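Local coordinates for uncharacterized protein (Staphylococcus aureus subsp. aureus Mu50, PDB 4EBG) that is of unknown function, a probably secreted member of the DUF4467 family with a cystatin-like fold, of the NTF2 clan, at residues Lys8-Gln13 against Ile49-Tyr54; Asp35-Val40 against Glu94-Glu99. One frame throughout, in Å; residues are numbered along the deposited sequence. Where two conformers were deposited one is given.

Contact 1 (Lys8-Gln13 against Ile49-Tyr54); sequences KVYKEQ and IGIQLY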
loop_
_atom_site.group_PDB
_atom_site.type_symbol
_atom_site.label_atom_id
_atom_site.label_comp_id
_atom_site.label_asym_id
_atom_site.label_seq_id
_atom_site.Cartn_x
_atom_site.Cartn_y
_atom_site.Cartn_z
ATOM N N LYS B 8 -17.827 6.589 -0.048
ATOM C CA LYS B 8 -16.797 6.675 0.963
ATOM C C LYS B 8 -15.854 5.484 0.890
ATOM O O LYS B 8 -14.658 5.649 1.078
ATOM C CB LYS B 8 -17.384 6.801 2.372
ATOM C CG LYS B 8 -18.179 8.092 2.616
ATOM C CD LYS B 8 -18.771 8.123 3.995
ATOM C CE LYS B 8 -19.685 9.333 4.234
ATOM N NZ LYS B 8 -20.576 9.127 5.427
ATOM N N VAL B 9 -16.427 4.303 0.729
ATOM C CA VAL B 9 -15.635 3.070 0.620
ATOM C C VAL B 9 -14.694 3.132 -0.576
ATOM O O VAL B 9 -13.484 2.876 -0.438
ATOM C CB VAL B 9 -16.552 1.805 0.602
ATOM C CG1 VAL B 9 -15.745 0.581 0.228
ATOM C CG2 VAL B 9 -17.209 1.616 1.985
ATOM N N TYR B 10 -15.212 3.471 -1.760
ATOM C CA TYR B 10 -14.360 3.505 -2.935
ATOM C C TYR B 10 -13.330 4.640 -2.818
ATOM O O TYR B 10 -12.195 4.444 -3.269
ATOM C CB TYR B 10 -15.178 3.592 -4.243
ATOM C CG TYR B 10 -15.696 2.221 -4.651
ATOM C CD1 TYR B 10 -14.930 1.371 -5.375
ATOM C CD2 TYR B 10 -16.927 1.756 -4.216
ATOM C CE1 TYR B 10 -15.362 0.096 -5.683
ATOM C CE2 TYR B 10 -17.367 0.483 -4.519
ATOM C CZ TYR B 10 -16.585 -0.345 -5.236
ATOM O OH TYR B 10 -16.959 -1.620 -5.528
ATOM N N LYS B 11 -13.687 5.745 -2.191
ATOM C CA LYS B 11 -12.685 6.804 -2.012
ATOM C C LYS B 11 -11.541 6.296 -1.154
ATOM O O LYS B 11 -10.356 6.517 -1.446
ATOM C CB LYS B 11 -13.347 8.018 -1.393
ATOM C CG LYS B 11 -12.345 9.126 -1.082
ATOM C CD LYS B 11 -13.055 10.435 -0.660
ATOM C CE LYS B 11 -12.082 11.494 -0.209
ATOM N NZ LYS B 11 -11.564 11.248 1.154
ATOM N N GLU B 12 -11.875 5.625 -0.047
ATOM C CA GLU B 12 -10.873 5.135 0.870
ATOM C C GLU B 12 -10.018 4.067 0.162
ATOM O O GLU B 12 -8.811 4.058 0.323
ATOM C CB GLU B 12 -11.534 4.586 2.134
ATOM C CG GLU B 12 -10.566 4.104 3.153
ATOM C CD GLU B 12 -9.730 5.185 3.786
ATOM O OE1 GLU B 12 -10.082 6.380 3.688
ATOM O OE2 GLU B 12 -8.718 4.801 4.424
ATOM N N GLN B 13 -10.648 3.158 -0.577
ATOM C CA GLN B 13 -9.908 2.147 -1.258
ATOM C C GLN B 13 -8.910 2.778 -2.211
ATOM O O GLN B 13 -7.742 2.351 -2.311
ATOM C CB GLN B 13 -10.830 1.212 -2.048
ATOM C CG GLN B 13 -10.061 0.020 -2.692
ATOM C CD GLN B 13 -9.621 -1.003 -1.716
ATOM O OE1 GLN B 13 -10.437 -1.462 -0.950
ATOM N NE2 GLN B 13 -8.359 -1.419 -1.752
ATOM N N ILE B 49 -16.489 -5.069 -0.938
ATOM C CA ILE B 49 -16.200 -4.795 -2.308
ATOM C C ILE B 49 -15.232 -5.813 -2.860
ATOM O O ILE B 49 -14.369 -6.294 -2.153
ATOM C CB ILE B 49 -15.712 -3.345 -2.567
ATOM C CG1 ILE B 49 -14.370 -3.093 -1.901
ATOM C CG2 ILE B 49 -16.814 -2.361 -2.127
ATOM C CD1 ILE B 49 -13.798 -1.682 -2.229
ATOM N N GLY B 50 -15.372 -6.098 -4.141
ATOM C CA GLY B 50 -14.471 -6.932 -4.893
ATOM C C GLY B 50 -13.949 -6.096 -6.054
ATOM O O GLY B 50 -14.717 -5.610 -6.864
ATOM N N ILE B 51 -12.619 -5.993 -6.166
ATOM C CA ILE B 51 -12.027 -5.052 -7.071
ATOM C C ILE B 51 -10.848 -5.673 -7.805
ATOM O O ILE B 51 -10.236 -6.637 -7.345
ATOM C CB ILE B 51 -11.541 -3.779 -6.306
ATOM C CG1 ILE B 51 -10.364 -4.063 -5.383
ATOM C CG2 ILE B 51 -12.673 -3.090 -5.590
ATOM C CD1 ILE B 51 -9.636 -2.891 -4.855
ATOM N N GLN B 52 -10.504 -5.056 -8.919
ATOM C CA GLN B 52 -9.281 -5.410 -9.647
ATOM C C GLN B 52 -8.084 -4.722 -8.985
ATOM O O GLN B 52 -7.730 -3.606 -9.291
ATOM C CB GLN B 52 -9.352 -5.009 -11.120
ATOM C CG GLN B 52 -8.151 -5.538 -11.921
ATOM C CD GLN B 52 -8.007 -4.879 -13.293
ATOM O OE1 GLN B 52 -8.859 -4.117 -13.771
ATOM N NE2 GLN B 52 -6.899 -5.115 -13.894
ATOM N N LEU B 53 -7.489 -5.371 -7.986
ATOM C CA LEU B 53 -6.465 -4.748 -7.156
ATOM C C LEU B 53 -5.199 -4.481 -7.943
ATOM O O LEU B 53 -4.500 -3.536 -7.646
ATOM C CB LEU B 53 -6.172 -5.666 -5.972
ATOM C CG LEU B 53 -5.102 -5.256 -4.982
ATOM C CD1 LEU B 53 -5.434 -3.861 -4.328
ATOM C CD2 LEU B 53 -4.960 -6.352 -3.902
ATOM N N TYR B 54 -4.891 -5.356 -8.884
ATOM C CA TYR B 54 -3.663 -5.262 -9.658
ATOM C C TYR B 54 -3.927 -4.910 -11.097
ATOM O O TYR B 54 -4.805 -5.474 -11.738
ATOM C CB TYR B 54 -2.902 -6.554 -9.540
ATOM C CG TYR B 54 -2.544 -6.941 -8.138
ATOM C CD1 TYR B 54 -1.492 -6.313 -7.479
ATOM C CD2 TYR B 54 -3.252 -7.932 -7.465
ATOM C CE1 TYR B 54 -1.149 -6.695 -6.193
ATOM C CE2 TYR B 54 -2.924 -8.313 -6.186
ATOM C CZ TYR B 54 -1.881 -7.674 -5.551
ATOM O OH TYR B 54 -1.573 -8.058 -4.267
#
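I49 is the strand residue into which three helix side chains close: V9 and Q13, one turn apart on the helix, and Y10 beside V9. The long branch sends CD1 over one face of the Y10 ring, 4.2 Å above the plane and displaced toward the rim, while the same methyl lies 3.9 Å from V9 CG1. The short branch touches the phenol end as well as V9, with I49 CG2 3.7 Å from Y10 CZ. With CG1 set between the backbone N and the carbonyl carbon (chi1 65°), the isoleucine can serve ring and aliphatic neighbours together.

One strand repeat further, I51 takes the next place. I51 CD1 meets the bent chain of Q13 from the opposite direction, 3.7 Å from Q13 CG and as near to the amide carbon, and its CG2 approaches the Y10 ring obliquely. The bend at chi2 (73°) folds the glutamine so that its amide, too, borders the isoleucines; I49 CD1 lies 3.6 Å from Q13 OE1.

The polar ends are held from outside the two segments. Y65 OH hydrogen-bonds to Q13 OE1, Q13 NE2 donates a hydrogen bond to N17 OD1, and the Y10 hydroxyl pairs with T38 OG1. V23 of the second subunit also packs on Q13, bringing this part of the helix close to the dimer partner.

Chemically, the contact is a largely apolar seam between helix and sheet, with local axes 11.0 Å apart and inclined by 40°. Its buried phenol and amide are satisfied by neighbouring residues, which fixes their orientation while their carbon surfaces pack against the isoleucines.

Contact 2 (Asp35-Val40 against Glu94-Glu99); sequences DSNTHV and ENVEVE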
loop_
_atom_site.group_PDB
_atom_site.type_symbol
_atom_site.label_atom_id
_atom_site.label_comp_id
_atom_site.label_asym_id
_atom_site.label_seq_id
_atom_site.Cartn_x
_atom_site.Cartn_y
_atom_site.Cartn_z
ATOM N N ASP B 35 -16.990 -1.243 -12.403
ATOM C CA ASP B 35 -16.128 -2.341 -12.816
ATOM C C ASP B 35 -15.834 -3.297 -11.654
ATOM O O ASP B 35 -14.924 -4.145 -11.740
ATOM C CB ASP B 35 -14.819 -1.805 -13.370
ATOM C CG ASP B 35 -14.986 -1.018 -14.649
ATOM O OD1 ASP B 35 -15.978 -1.244 -15.381
ATOM O OD2 ASP B 35 -14.112 -0.183 -14.916
ATOM N N SER B 36 -16.579 -3.152 -10.558
ATOM C CA SER B 36 -16.305 -3.871 -9.322
ATOM C C SER B 36 -17.595 -4.571 -8.872
ATOM O O SER B 36 -18.667 -4.394 -9.501
ATOM C CB SER B 36 -15.809 -2.899 -8.278
ATOM O OG SER B 36 -14.617 -2.227 -8.707
ATOM N N ASN B 37 -17.497 -5.328 -7.793
ATOM C CA ASN B 37 -18.628 -5.909 -7.116
ATOM C C ASN B 37 -18.794 -5.254 -5.770
ATOM O O ASN B 37 -17.833 -5.069 -5.033
ATOM C CB ASN B 37 -18.436 -7.404 -6.985
ATOM C CG ASN B 37 -18.441 -8.092 -8.314
ATOM O OD1 ASN B 37 -19.080 -7.608 -9.270
ATOM N ND2 ASN B 37 -17.777 -9.245 -8.382
ATOM N N THR B 38 -20.022 -4.854 -5.399
ATOM C CA THR B 38 -20.352 -4.224 -4.157
ATOM C C THR B 38 -21.554 -4.878 -3.516
ATOM O O THR B 38 -22.577 -5.101 -4.189
ATOM C CB THR B 38 -20.638 -2.709 -4.343
ATOM O OG1 THR B 38 -19.588 -2.124 -5.097
ATOM C CG2 THR B 38 -20.828 -2.003 -3.046
ATOM N N HIS B 39 -21.454 -5.204 -2.235
ATOM C CA HIS B 39 -22.560 -5.696 -1.448
ATOM C C HIS B 39 -22.633 -4.953 -0.128
ATOM O O HIS B 39 -21.600 -4.722 0.516
ATOM C CB HIS B 39 -22.450 -7.187 -1.159
ATOM C CG HIS B 39 -22.625 -8.049 -2.372
ATOM N ND1 HIS B 39 -21.607 -8.305 -3.253
ATOM C CD2 HIS B 39 -23.718 -8.699 -2.857
ATOM C CE1 HIS B 39 -22.054 -9.085 -4.226
ATOM N NE2 HIS B 39 -23.319 -9.371 -3.990
ATOM N N VAL B 40 -23.832 -4.565 0.301
ATOM C CA VAL B 40 -24.070 -3.909 1.574
ATOM C C VAL B 40 -24.835 -4.855 2.492
ATOM O O VAL B 40 -25.787 -5.539 2.051
ATOM C CB VAL B 40 -24.871 -2.596 1.400
ATOM C CG1 VAL B 40 -25.177 -1.934 2.731
ATOM C CG2 VAL B 40 -24.161 -1.665 0.437
ATOM N N GLU B 94 -23.263 -5.957 -8.940
ATOM C CA GLU B 94 -22.361 -7.012 -9.381
ATOM C C GLU B 94 -22.021 -6.811 -10.830
ATOM O O GLU B 94 -22.851 -7.070 -11.708
ATOM C CB GLU B 94 -23.023 -8.383 -9.207
ATOM C CG GLU B 94 -22.119 -9.559 -9.367
ATOM C CD GLU B 94 -21.288 -9.894 -8.143
ATOM O OE1 GLU B 94 -21.276 -9.120 -7.164
ATOM O OE2 GLU B 94 -20.647 -10.960 -8.191
ATOM N N ASN B 95 -20.837 -6.319 -11.099
ATOM C CA ASN B 95 -20.404 -6.050 -12.440
ATOM C C ASN B 95 -19.387 -7.031 -13.011
ATOM O O ASN B 95 -19.106 -6.993 -14.209
ATOM C CB ASN B 95 -19.846 -4.660 -12.520
ATOM C CG ASN B 95 -20.879 -3.638 -12.190
ATOM O OD1 ASN B 95 -21.841 -3.453 -12.966
ATOM N ND2 ASN B 95 -20.747 -2.993 -11.037
ATOM N N VAL B 96 -18.881 -7.942 -12.160
ATOM C CA VAL B 96 -17.893 -8.932 -12.589
ATOM C C VAL B 96 -18.381 -10.282 -12.129
ATOM O O VAL B 96 -18.414 -10.559 -10.921
ATOM C CB VAL B 96 -16.501 -8.617 -12.052
ATOM C CG1 VAL B 96 -15.513 -9.733 -12.510
ATOM C CG2 VAL B 96 -16.044 -7.226 -12.494
ATOM N N GLU B 97 -18.838 -11.084 -13.110
ATOM C CA GLU B 97 -19.216 -12.469 -12.907
ATOM C C GLU B 97 -17.999 -13.352 -13.155
ATOM O O GLU B 97 -17.337 -13.308 -14.253
ATOM C CB GLU B 97 -20.356 -12.893 -13.842
ATOM C CG GLU B 97 -21.761 -12.545 -13.358
ATOM C CD GLU B 97 -22.866 -13.241 -14.154
ATOM O OE1 GLU B 97 -22.991 -14.479 -14.064
ATOM O OE2 GLU B 97 -23.630 -12.541 -14.849
ATOM N N VAL B 98 -17.644 -14.140 -12.166
ATOM C CA VAL B 98 -16.518 -15.086 -12.310
ATOM C C VAL B 98 -17.005 -16.499 -12.024
ATOM O O VAL B 98 -17.278 -16.839 -10.859
ATOM C CB VAL B 98 -15.356 -14.757 -11.335
ATOM C CG1 VAL B 98 -14.160 -15.662 -11.604
ATOM C CG2 VAL B 98 -14.958 -13.264 -11.418
ATOM N N GLU B 99 -17.108 -17.321 -13.082
ATOM C CA GLU B 99 -17.646 -18.700 -12.967
ATOM C C GLU B 99 -16.845 -19.581 -11.991
ATOM O O GLU B 99 -15.729 -19.250 -11.568
ATOM C CB GLU B 99 -17.756 -19.381 -14.350
#
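The side-chain amide of N37 pairs with the backbone of V96 at both ends: V96 N donates to N37 OD1 at 2.9 Å, and N37 ND2 returns a bond of 2.9 Å to V96 O. The returned bond uses a carbonyl lone pair and stays close to the amide plane, so the pair fixes the rotation of the asparagine; Y62 OH is also hydrogen-bonded to N37 ND2. N95 N adds a weak bond to OD1. Beside this, S36 O accepts a bond from N95 ND2 (2.9 Å, 153°) in the carbonyl plane and, weakly, one from N95 N; D93 OD1 is a second partner of that ND2.

The E94 carboxylate stacks on the N37 amide, their planes 7° apart, with E94 OE1 3.2 Å from N37 CG. E94 CG stands anti to the backbone N (chi1 -169°), and a bend at chi2 brings the carboxylate back over that amide. E94 OE1 also reaches the edge of the H39 ring, 3.0 Å from CE1, whereas H39 NE2 is bonded to E92. Farther out, V96 CG2 packs against D35 O at 3.4 Å.

N37 and E94 form an antiparallel, non-hydrogen-bonded pair at the end of strand 91-94. Beyond it regular pairing stops, and the N37 side chain, with the S36 carbonyl, holds N95 and V96 to the sheet of this cystatin-like fold.

Overall arrangement
The two contacts, with centres about 12 Å apart, meet the same antiparallel sheet through neighbouring strands. Contact 1 lays helix 3-23 against strand 46-52 near the centre of the chain; contact 2 ties the adjacent strand 37-41 to the tail following strand 91-94, an outermost strand within this chain. Their segments alternate in sequence: 8-13, 35-40, 49-54, then 94-99. Strand pairing joins them directly, G50 N lying 2.8 Å from N37 O in a probable hydrogen bond. The sheet thus connects a buried helix-sheet core to a more exposed C-terminal margin, illustrating how a small cystatin-like fold brings sequence-distant segments into one continuous framework.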